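Local coordinates for protein probable 2-phosphosulfolactate phosphatase (Clostridium acetobutylicum, PDB 1VR0) that probably catalyses the magnesium-dependent hydrolysis of (2R)-O-phospho-3-sulfolactate to (2R)-3-sulfolactate and phosphate, at residues 98-102 with 103-107; 221-224 with 225-229; 58-62 with 63-67; 81-85 with 86-90. All coordinates share one frame; numbering follows the deposited sequence.

Interaction 1: residues 98-102 with 103-107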
loop_
_atom_site.group_PDB
_atom_site.type_symbol
_atom_site.label_atom_id
_atom_site.label_comp_id
_atom_site.label_asym_id
_atom_site.label_seq_id
_atom_site.Cartn_x
_atom_site.Cartn_y
_atom_site.Cartn_z
HETATM N N MSE A 98 17.524 10.495 -21.301
HETATM C CA MSE A 98 18.289 10.663 -22.556
HETATM C C MSE A 98 19.201 11.838 -22.608
HETATM O O MSE A 98 20.137 11.830 -23.390
HETATM C CB MSE A 98 17.405 10.777 -23.789
HETATM C CG MSE A 98 17.219 9.432 -24.445
HETATM SE SE MSE A 98 15.923 8.456 -23.361
HETATM C CE MSE A 98 14.271 9.272 -24.357
ATOM N N GLU A 99 18.912 12.868 -21.834
ATOM C CA GLU A 99 19.728 14.056 -21.897
ATOM C C GLU A 99 21.016 13.944 -21.068
ATOM O O GLU A 99 21.921 14.764 -21.236
ATOM C CB GLU A 99 18.893 15.323 -21.639
ATOM C CG GLU A 99 18.369 15.589 -20.250
ATOM C CD GLU A 99 17.144 16.544 -20.265
ATOM O OE1 GLU A 99 17.177 17.615 -20.904
ATOM O OE2 GLU A 99 16.125 16.211 -19.623
ATOM N N TYR A 100 21.136 12.873 -20.275
ATOM C CA TYR A 100 22.326 12.612 -19.469
ATOM C C TYR A 100 23.256 11.643 -20.159
ATOM O O TYR A 100 23.617 10.590 -19.607
ATOM C CB TYR A 100 21.938 12.113 -18.071
ATOM C CG TYR A 100 21.109 13.123 -17.336
ATOM C CD1 TYR A 100 21.720 14.105 -16.568
ATOM C CD2 TYR A 100 19.704 13.131 -17.441
ATOM C CE1 TYR A 100 20.965 15.067 -15.890
ATOM C CE2 TYR A 100 18.948 14.091 -16.780
ATOM C CZ TYR A 100 19.593 15.060 -16.000
ATOM O OH TYR A 100 18.903 16.054 -15.345
ATOM N N THR A 101 23.655 12.027 -21.365
ATOM C CA THR A 101 24.637 11.286 -22.149
ATOM C C THR A 101 26.020 11.400 -21.537
ATOM O O THR A 101 26.295 12.336 -20.784
ATOM C CB THR A 101 24.740 11.824 -23.612
ATOM O OG1 THR A 101 25.306 13.150 -23.628
ATOM C CG2 THR A 101 23.419 11.834 -24.278
ATOM N N GLU A 102 26.903 10.472 -21.902
ATOM C CA GLU A 102 28.285 10.454 -21.406
ATOM C C GLU A 102 29.035 11.764 -21.692
ATOM O O GLU A 102 29.805 12.265 -20.869
ATOM C CB GLU A 102 29.048 9.251 -21.992
ATOM C CG GLU A 102 30.401 8.992 -21.294
ATOM C CD GLU A 102 31.328 8.137 -22.114
ATOM O OE1 GLU A 102 30.779 7.240 -22.774
ATOM O OE2 GLU A 102 32.575 8.349 -22.097
ATOM N N ASP A 103 28.781 12.325 -22.861
ATOM C CA ASP A 103 29.380 13.580 -23.266
ATOM C C ASP A 103 29.021 14.721 -22.315
ATOM O O ASP A 103 29.828 15.576 -21.994
ATOM C CB ASP A 103 28.846 13.900 -24.662
ATOM C CG ASP A 103 29.836 14.609 -25.507
ATOM O OD1 ASP A 103 30.895 15.046 -24.964
ATOM O OD2 ASP A 103 29.539 14.731 -26.733
ATOM N N VAL A 104 27.787 14.693 -21.858
ATOM C CA VAL A 104 27.224 15.731 -21.010
ATOM C C VAL A 104 27.586 15.540 -19.517
ATOM O O VAL A 104 27.825 16.511 -18.797
ATOM C CB VAL A 104 25.683 15.737 -21.222
ATOM C CG1 VAL A 104 24.937 16.427 -20.087
ATOM C CG2 VAL A 104 25.350 16.350 -22.575
ATOM N N VAL A 105 27.622 14.289 -19.061
ATOM C CA VAL A 105 27.777 14.017 -17.646
ATOM C C VAL A 105 29.115 13.483 -17.182
ATOM O O VAL A 105 29.339 13.421 -15.984
ATOM C CB VAL A 105 26.714 13.013 -17.115
ATOM C CG1 VAL A 105 25.360 13.549 -17.341
ATOM C CG2 VAL A 105 26.869 11.625 -17.731
ATOM N N LYS A 106 29.997 13.069 -18.084
ATOM C CA LYS A 106 31.166 12.339 -17.614
ATOM C C LYS A 106 32.004 13.213 -16.671
ATOM O O LYS A 106 32.428 14.303 -17.014
ATOM C CB LYS A 106 32.012 11.777 -18.752
ATOM C CG LYS A 106 32.911 10.593 -18.329
ATOM C CD LYS A 106 34.144 10.528 -19.195
ATOM C CE LYS A 106 34.894 9.199 -19.073
ATOM N NZ LYS A 106 36.085 9.148 -20.011
ATOM N N GLY A 107 32.205 12.730 -15.455
ATOM C CA GLY A 107 33.072 13.424 -14.500
ATOM C C GLY A 107 32.387 14.546 -13.760
ATOM O O GLY A 107 32.949 15.094 -12.813
#
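Thr101 turns OG1 into the position between its own backbone N and carbonyl carbon (chi1 68°), which aims the oxygen over the first turn of helix 102-105. Val104 has CG2 beside its own backbone N, where it meets OG1 of Thr101 at 3.4 Å. The same oxygen accepts from Val104 N, which identifies Thr101 as the N-cap, although at 3.4 Å between Val104 N and Thr101 OG1 the bond is weak. Firmer evidence for the turn comes from the backbone: Val105 N donates to Thr101 O over 2.9 Å, and Lys106 N to Glu102 O over 2.9 Å. Just before the N-cap, Tyr100 offers its ring edge, with Val105 CG1 lying in the ring plane 3.8 Å from Tyr100 CD1; the two side chains cross at about a right angle. Glu102 and Lys106 extend side by side and point the same way, yet Glu102 OE2 and Lys106 NZ stay 4.2 Å apart, beyond a salt bridge, so any attraction is probably modest. The Tyr100 hydroxyl is hydrogen-bonded to Ser94 O, and the Tyr100 ring packs against Leu110 and Met112 of strand 109-113 and against Val45 and Ala49 of helix 42-51, which places the start of helix 102-105 beside both.

Interaction 2: residues 221-224 with 225-229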
loop_
_atom_site.group_PDB
_atom_site.type_symbol
_atom_site.label_atom_id
_atom_site.label_comp_id
_atom_site.label_asym_id
_atom_site.label_seq_id
_atom_site.Cartn_x
_atom_site.Cartn_y
_atom_site.Cartn_z
ATOM N N GLY A 221 4.397 14.541 -23.381
ATOM C CA GLY A 221 5.040 14.062 -24.616
ATOM C C GLY A 221 6.276 13.204 -24.386
ATOM O O GLY A 221 7.196 13.187 -25.199
ATOM N N LEU A 222 6.287 12.460 -23.287
ATOM C CA LEU A 222 7.459 11.717 -22.882
ATOM C C LEU A 222 7.404 10.248 -23.252
ATOM O O LEU A 222 7.945 9.411 -22.556
ATOM C CB LEU A 222 7.614 11.865 -21.379
ATOM C CG LEU A 222 7.670 13.332 -20.975
ATOM C CD1 LEU A 222 7.762 13.396 -19.477
ATOM C CD2 LEU A 222 8.873 14.025 -21.640
ATOM N N LYS A 223 6.750 9.934 -24.366
ATOM C CA LYS A 223 6.703 8.568 -24.890
ATOM C C LYS A 223 8.097 7.919 -24.978
ATOM O O LYS A 223 8.268 6.777 -24.563
ATOM C CB LYS A 223 6.038 8.573 -26.265
ATOM C CG LYS A 223 5.636 7.188 -26.739
ATOM C CD LYS A 223 5.230 7.179 -28.211
ATOM C CE LYS A 223 4.798 5.773 -28.650
ATOM N NZ LYS A 223 4.620 5.682 -30.145
ATOM N N LYS A 224 9.087 8.663 -25.478
ATOM C CA LYS A 224 10.470 8.168 -25.567
ATOM C C LYS A 224 11.023 7.783 -24.197
ATOM O O LYS A 224 11.639 6.731 -24.064
ATOM C CB LYS A 224 11.416 9.205 -26.169
ATOM C CG LYS A 224 10.996 9.794 -27.499
ATOM C CD LYS A 224 11.778 9.222 -28.640
ATOM C CE LYS A 224 11.441 9.920 -29.980
ATOM N NZ LYS A 224 12.242 11.156 -30.181
ATOM N N ASP A 225 10.851 8.654 -23.201
ATOM C CA ASP A 225 11.359 8.353 -21.857
ATOM C C ASP A 225 10.658 7.120 -21.299
ATOM O O ASP A 225 11.295 6.267 -20.690
ATOM C CB ASP A 225 11.155 9.522 -20.883
ATOM C CG ASP A 225 12.098 10.700 -21.120
ATOM O OD1 ASP A 225 13.189 10.600 -21.779
ATOM O OD2 ASP A 225 11.743 11.769 -20.598
ATOM N N PHE A 226 9.342 7.034 -21.518
ATOM C CA PHE A 226 8.542 5.891 -21.055
ATOM C C PHE A 226 9.070 4.552 -21.627
ATOM O O PHE A 226 9.247 3.581 -20.899
ATOM C CB PHE A 226 7.048 6.086 -21.409
ATOM C CG PHE A 226 6.236 4.830 -21.297
ATOM C CD1 PHE A 226 5.923 4.309 -20.074
ATOM C CD2 PHE A 226 5.816 4.142 -22.437
ATOM C CE1 PHE A 226 5.208 3.119 -19.961
ATOM C CE2 PHE A 226 5.085 2.940 -22.334
ATOM C CZ PHE A 226 4.788 2.431 -21.087
ATOM N N GLU A 227 9.319 4.506 -22.934
ATOM C CA GLU A 227 9.773 3.262 -23.539
ATOM C C GLU A 227 11.164 2.897 -23.040
ATOM O O GLU A 227 11.481 1.714 -22.873
ATOM C CB GLU A 227 9.853 3.365 -25.059
ATOM C CG GLU A 227 8.665 4.017 -25.723
ATOM C CD GLU A 227 7.776 3.043 -26.429
ATOM O OE1 GLU A 227 7.805 3.089 -27.674
ATOM O OE2 GLU A 227 7.058 2.256 -25.743
ATOM N N TYR A 228 12.000 3.912 -22.848
ATOM C CA TYR A 228 13.356 3.711 -22.399
ATOM C C TYR A 228 13.369 3.153 -20.965
ATOM O O TYR A 228 14.037 2.161 -20.687
ATOM C CB TYR A 228 14.142 5.033 -22.501
ATOM C CG TYR A 228 15.490 4.955 -21.864
ATOM C CD1 TYR A 228 16.567 4.414 -22.553
ATOM C CD2 TYR A 228 15.686 5.350 -20.551
ATOM C CE1 TYR A 228 17.822 4.301 -21.963
ATOM C CE2 TYR A 228 16.936 5.237 -19.945
ATOM C CZ TYR A 228 17.998 4.721 -20.666
ATOM O OH TYR A 228 19.245 4.617 -20.106
ATOM N N CYS A 229 12.614 3.783 -20.072
ATOM C CA CYS A 229 12.551 3.357 -18.668
ATOM C C CYS A 229 11.940 1.976 -18.434
ATOM O O CYS A 229 12.084 1.414 -17.347
ATOM C CB CYS A 229 11.795 4.384 -17.832
ATOM S SG CYS A 229 12.622 5.997 -17.790
#
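Phe226 meets Lys223 at the edge of its ring: the carbonyl oxygen Lys223 O lies near the ring plane, 4.2 Å from Phe226 CD2. The ring also pairs edge-to-face with Tyr214, and Lys205, Val208 and Met218 pack against the Phe226 side chain. The second flat group, the Asp225 carboxylate, is met by a methyl of Leu222, whose CD2 lies 3.8 Å from Asp225 OD2. With CG of Asp225 anti to its carbonyl carbon (chi1 -73°), the carboxylate lies beside that methyl, and the two side chains cross at a slant.

The backbone evidence is an unbroken run of helical bonds. Phe226 N donates to Leu222 O at 2.9 Å, Glu227 N to Lys223 O at 3.0 Å, and Tyr228 N to Lys224 O at 3.1 Å. Leu222 is the N-cap, and Gly221 just before it closes the preceding helix in a Schellman motif, its positive phi (70°) carrying the chain from one helix into the next. Lys223 and Glu227 run alongside each other, but Lys223 NZ is still 4.8 Å from Glu227 OE1.

Both carboxylate oxygens of Asp225 have partners beyond the helix: OD2 forms a salt bridge to Arg41 NH2, and OD1 is hydrogen-bonded to Ser96 OG. Since Arg41 belongs to the sulfolactate pocket and is hydrogen-bonded to the ligand through NH1, this buried aspartate is consistent with a second-shell role, holding the arginine in place.

Interaction 3: residues 58-62 with 63-67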
loop_
_atom_site.group_PDB
_atom_site.type_symbol
_atom_site.label_atom_id
_atom_site.label_comp_id
_atom_site.label_asym_id
_atom_site.label_seq_id
_atom_site.Cartn_x
_atom_site.Cartn_y
_atom_site.Cartn_z
ATOM N N VAL A 58 23.962 14.385 -6.316
ATOM C CA VAL A 58 23.588 14.929 -5.018
ATOM C C VAL A 58 22.093 15.304 -5.055
ATOM O O VAL A 58 21.734 16.331 -5.624
ATOM C CB VAL A 58 24.381 16.192 -4.703
ATOM C CG1 VAL A 58 23.973 16.742 -3.325
ATOM C CG2 VAL A 58 25.863 15.949 -4.800
ATOM N N PRO A 59 21.217 14.464 -4.459
ATOM C CA PRO A 59 19.803 14.749 -4.369
ATOM C C PRO A 59 19.464 15.746 -3.257
ATOM O O PRO A 59 19.951 15.639 -2.149
ATOM C CB PRO A 59 19.207 13.378 -4.050
ATOM C CG PRO A 59 20.219 12.689 -3.328
ATOM C CD PRO A 59 21.534 13.169 -3.840
ATOM N N VAL A 60 18.642 16.731 -3.582
ATOM C CA VAL A 60 18.183 17.720 -2.615
ATOM C C VAL A 60 16.655 17.920 -2.722
ATOM O O VAL A 60 16.001 17.503 -3.695
ATOM C CB VAL A 60 18.913 19.048 -2.784
ATOM C CG1 VAL A 60 20.421 18.836 -2.664
ATOM C CG2 VAL A 60 18.558 19.735 -4.101
ATOM N N LEU A 61 16.085 18.554 -1.710
ATOM C CA LEU A 61 14.637 18.686 -1.616
ATOM C C LEU A 61 14.125 20.000 -2.220
ATOM O O LEU A 61 12.992 20.063 -2.681
ATOM C CB LEU A 61 14.174 18.493 -0.162
ATOM C CG LEU A 61 14.443 17.107 0.468
ATOM C CD1 LEU A 61 13.760 16.969 1.794
ATOM C CD2 LEU A 61 14.069 15.899 -0.429
ATOM N N THR A 62 14.929 21.048 -2.233
ATOM C CA THR A 62 14.420 22.317 -2.738
ATOM C C THR A 62 15.324 22.883 -3.798
ATOM O O THR A 62 16.524 22.601 -3.826
ATOM C CB THR A 62 14.236 23.384 -1.611
ATOM O OG1 THR A 62 15.510 23.870 -1.155
ATOM C CG2 THR A 62 13.499 22.782 -0.468
ATOM N N VAL A 63 14.748 23.723 -4.641
ATOM C CA VAL A 63 15.520 24.476 -5.618
ATOM C C VAL A 63 16.556 25.367 -4.943
ATOM O O VAL A 63 17.681 25.493 -5.416
ATOM C CB VAL A 63 14.577 25.315 -6.526
ATOM C CG1 VAL A 63 15.365 26.263 -7.443
ATOM C CG2 VAL A 63 13.661 24.350 -7.327
ATOM N N GLU A 64 16.191 25.982 -3.833
ATOM C CA GLU A 64 17.120 26.889 -3.163
ATOM C C GLU A 64 18.382 26.152 -2.674
ATOM O O GLU A 64 19.492 26.606 -2.845
ATOM C CB GLU A 64 16.411 27.553 -2.010
ATOM C CG GLU A 64 17.092 28.794 -1.570
ATOM C CD GLU A 64 16.812 29.115 -0.108
ATOM O OE1 GLU A 64 17.115 30.272 0.294
ATOM O OE2 GLU A 64 16.297 28.210 0.619
ATOM N N GLU A 65 18.175 24.982 -2.098
ATOM C CA GLU A 65 19.269 24.140 -1.630
ATOM C C GLU A 65 20.133 23.634 -2.810
ATOM O O GLU A 65 21.345 23.522 -2.673
ATOM C CB GLU A 65 18.679 23.016 -0.768
ATOM C CG GLU A 65 19.509 21.755 -0.567
ATOM C CD GLU A 65 20.517 21.812 0.576
ATOM O OE1 GLU A 65 21.100 22.914 0.853
ATOM O OE2 GLU A 65 20.723 20.700 1.160
ATOM N N ALA A 66 19.501 23.370 -3.964
ATOM C CA ALA A 66 20.206 22.981 -5.196
ATOM C C ALA A 66 21.142 24.071 -5.694
ATOM O O ALA A 66 22.271 23.779 -6.096
ATOM C CB ALA A 66 19.224 22.591 -6.297
ATOM N N LEU A 67 20.690 25.320 -5.660
ATOM C CA LEU A 67 21.511 26.440 -6.149
ATOM C C LEU A 67 22.684 26.705 -5.230
ATOM O O LEU A 67 23.737 27.159 -5.674
ATOM C CB LEU A 67 20.675 27.717 -6.342
ATOM C CG LEU A 67 19.545 27.565 -7.392
ATOM C CD1 LEU A 67 18.560 28.759 -7.422
ATOM C CD2 LEU A 67 20.120 27.298 -8.783
#
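Val60 is the first residue of 58-62 to reach the helix that follows. Its CB–CG1 side faces the bent chain of Glu65, with Val60 CB 3.5 Å from Glu65 CG, while the other methyl turns to Ala66, CG2 of Val60 lying 3.7 Å from CB of Ala66. The two methyls thus meet successive residues, CG1 at Glu65 and CG2 at Ala66. Glu65 comes to Val60 with its CG anti to the backbone N and a bend at chi2 (85°), which presents methylene rather than carboxylate to the valine.

Past Leu61, whose side chain leads away, the chain arrives at Thr62. Its OG1 sits between its own N and carbonyl carbon (chi1 72°) and accepts from Glu65 N at 3.0 Å; an N-H...O angle of 162° makes this a nearly straight bond. Glu65 CB also comes within 3.3 Å of Thr62 OG1, so one hydroxyl oxygen meets both the amide and CB of the same residue. Thr62 O in turn receives Ala66 N over 3.1 Å, an i to i-4 main-chain bond in the first turn of the helix.

Ala66 also touches Leu79 and Ile111 of the neighbouring strands. The arrangement is a threonine N-cap opening the helix of a beta-alpha-beta crossover: strand 56-59 leads into helix 63-73 and on to strand 77-81, with strand 109-113 lying between these two parallel strands.

Interaction 4: residues 81-85 with 86-90. With 3SL ((2R)-3-sulfolactic acid), chain E.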
loop_
_atom_site.group_PDB
_atom_site.type_symbol
_atom_site.label_atom_id
_atom_site.label_comp_id
_atom_site.label_asym_id
_atom_site.label_seq_id
_atom_site.Cartn_x
_atom_site.Cartn_y
_atom_site.Cartn_z
ATOM N N GLY A 81 16.694 17.722 -12.855
ATOM C CA GLY A 81 15.466 17.319 -12.142
ATOM C C GLY A 81 14.220 17.943 -12.733
ATOM O O GLY A 81 14.182 18.309 -13.897
ATOM N N GLU A 82 13.185 18.075 -11.915
ATOM C CA GLU A 82 11.907 18.652 -12.391
ATOM C C GLU A 82 10.961 19.083 -11.289
ATOM O O GLU A 82 11.053 18.622 -10.142
ATOM C CB GLU A 82 11.157 17.648 -13.272
ATOM C CG GLU A 82 10.997 16.263 -12.652
ATOM C CD GLU A 82 9.943 16.158 -11.509
ATOM O OE1 GLU A 82 9.002 16.968 -11.416
ATOM O OE2 GLU A 82 10.035 15.228 -10.690
ATOM N N ARG A 83 10.031 19.942 -11.683
ATOM C CA ARG A 83 8.791 20.148 -10.949
ATOM C C ARG A 83 7.610 19.943 -11.905
ATOM O O ARG A 83 7.582 20.490 -13.016
ATOM C CB ARG A 83 8.764 21.534 -10.321
ATOM C CG ARG A 83 9.725 21.705 -9.156
ATOM C CD ARG A 83 9.431 20.741 -8.007
ATOM N NE ARG A 83 10.272 21.042 -6.849
ATOM C CZ ARG A 83 11.317 20.322 -6.427
ATOM N NH1 ARG A 83 11.710 19.205 -7.053
ATOM N NH2 ARG A 83 11.975 20.738 -5.348
ATOM N N LYS A 84 6.653 19.128 -11.469
ATOM C CA LYS A 84 5.492 18.752 -12.285
ATOM C C LYS A 84 5.948 18.107 -13.612
ATOM O O LYS A 84 5.279 18.238 -14.646
ATOM C CB LYS A 84 4.597 19.973 -12.554
ATOM C CG LYS A 84 3.928 20.587 -11.317
ATOM C CD LYS A 84 3.112 21.849 -11.691
ATOM C CE LYS A 84 1.852 22.041 -10.816
ATOM N NZ LYS A 84 0.857 23.051 -11.409
ATOM N N GLY A 85 7.103 17.450 -13.589
ATOM C CA GLY A 85 7.665 16.828 -14.773
ATOM C C GLY A 85 8.409 17.749 -15.716
ATOM O O GLY A 85 9.034 17.257 -16.645
ATOM N N LEU A 86 8.349 19.069 -15.479
ATOM C CA LEU A 86 8.972 20.071 -16.342
ATOM C C LEU A 86 10.376 20.492 -15.858
ATOM O O LEU A 86 10.699 20.415 -14.673
ATOM C CB LEU A 86 8.098 21.313 -16.403
ATOM C CG LEU A 86 6.711 21.170 -17.038
ATOM C CD1 LEU A 86 5.890 22.440 -16.778
ATOM C CD2 LEU A 86 6.798 20.902 -18.547
ATOM N N LYS A 87 11.190 20.959 -16.796
ATOM C CA LYS A 87 12.490 21.521 -16.508
ATOM C C LYS A 87 12.317 22.738 -15.610
ATOM O O LYS A 87 11.416 23.529 -15.825
ATOM C CB LYS A 87 13.168 21.961 -17.812
ATOM C CG LYS A 87 14.668 22.149 -17.718
ATOM C CD LYS A 87 15.228 22.851 -18.948
ATOM C CE LYS A 87 16.744 22.955 -18.885
ATOM N NZ LYS A 87 17.211 24.160 -19.619
ATOM N N ILE A 88 13.191 22.891 -14.622
ATOM C CA ILE A 88 13.115 23.986 -13.662
ATOM C C ILE A 88 13.871 25.205 -14.193
ATOM O O ILE A 88 14.958 25.069 -14.733
ATOM C CB ILE A 88 13.683 23.545 -12.298
ATOM C CG1 ILE A 88 12.915 22.326 -11.762
ATOM C CG2 ILE A 88 13.632 24.690 -11.304
ATOM C CD1 ILE A 88 13.684 21.489 -10.749
ATOM N N GLU A 89 13.304 26.396 -14.035
ATOM C CA GLU A 89 13.890 27.618 -14.633
ATOM C C GLU A 89 15.319 27.773 -14.114
ATOM O O GLU A 89 15.544 27.604 -12.933
ATOM C CB GLU A 89 13.033 28.882 -14.333
ATOM C CG GLU A 89 12.950 29.913 -15.450
ATOM N N GLY A 90 16.279 28.043 -15.004
ATOM C CA GLY A 90 17.689 28.203 -14.634
ATOM C C GLY A 90 18.508 26.915 -14.503
ATOM O O GLY A 90 19.711 26.985 -14.247
HETATM O O11 3SL E . 4.930 14.631 -11.860
HETATM C C1 3SL E . 5.673 14.315 -12.811
HETATM O O12 3SL E . 5.311 14.216 -14.010
HETATM C C2 3SL E . 7.088 14.042 -12.466
HETATM O O2 3SL E . 7.086 13.315 -11.241
HETATM C C3 3SL E . 7.704 13.281 -13.623
HETATM S S 3SL E . 9.215 12.702 -13.247
HETATM O O3S 3SL E . 10.244 13.585 -13.823
HETATM O O1S 3SL E . 9.392 12.316 -11.805
HETATM O O2S 3SL E . 9.417 11.481 -14.036
HETATM O O HOH W 1 15.166 20.874 -14.339
#
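A single water is gripped from both arms of the turn: it donates to Gly81 O at 2.8 Å and accepts from Ile88 N at 2.8 Å. Nearer the tip the chain forms a type I' beta turn from Arg83 to Leu86, a hairpin-like turn closed by a single antiparallel bridge, a hydrogen-bonded pair. Arg83 N donates to Leu86 O at 3.1 Å, in the carbonyl plane, whereas Leu86 N reaches Arg83 O at 2.9 Å from well above that carbonyl's plane. Ile88 bends its end back over residues 82-83, bringing CD1 to 3.6 Å from Glu82 N.

On the ligand side of the turn, the Glu82 carboxylate links it to the pocket. CG lies between backbone N and carbonyl carbon (chi1 51°) and the chain folds again at chi2 (74°), which carries OE1 back to Gly85 N at 2.9 Å; the amide approaches from above the carboxylate plane, 45° out of it. Thr115 OG1 is a second hydrogen-bond partner of OE1, so two groups hold the carboxylate's orientation. The Arg83 guanidinium is held by two bonds, NH1 to Glu82 O, just before the turn, and NH2 to Thr113 OG1.

Glu82, Lys84 and Gly85 all line the sulfolactate pocket. The methylene of Glu82 lies beside the sulfonate, CG 3.0 Å from O3S of the ligand, while Gly85 N, its hydrogen given to Glu82 OE1, lies 3.5 Å from ligand C1.

In the fold
From the N terminus the four contacts follow in series, and none nests in or crosses another; each is local, three at helix starts and one at a beta turn. Interaction 3 starts helix 63-73 after strand 56-59, and interaction 4 makes the turn beyond strand 77-81. Their centres are about 12 Å apart, and they touch where Leu61 O comes 2.9 Å from Arg83 NH2 and Val63 packs on Ile88. Interaction 1 then opens helix 102-105 ahead of strand 109-113; its Tyr100 hydroxyl approaches Gly81 N of interaction 4. Interaction 2 begins helix 223-229, where selenomethionine Met98 of interaction 1 packs on Lys224, Asp225 and Tyr228, joining the loop before helix 102-105 to helix 223-229.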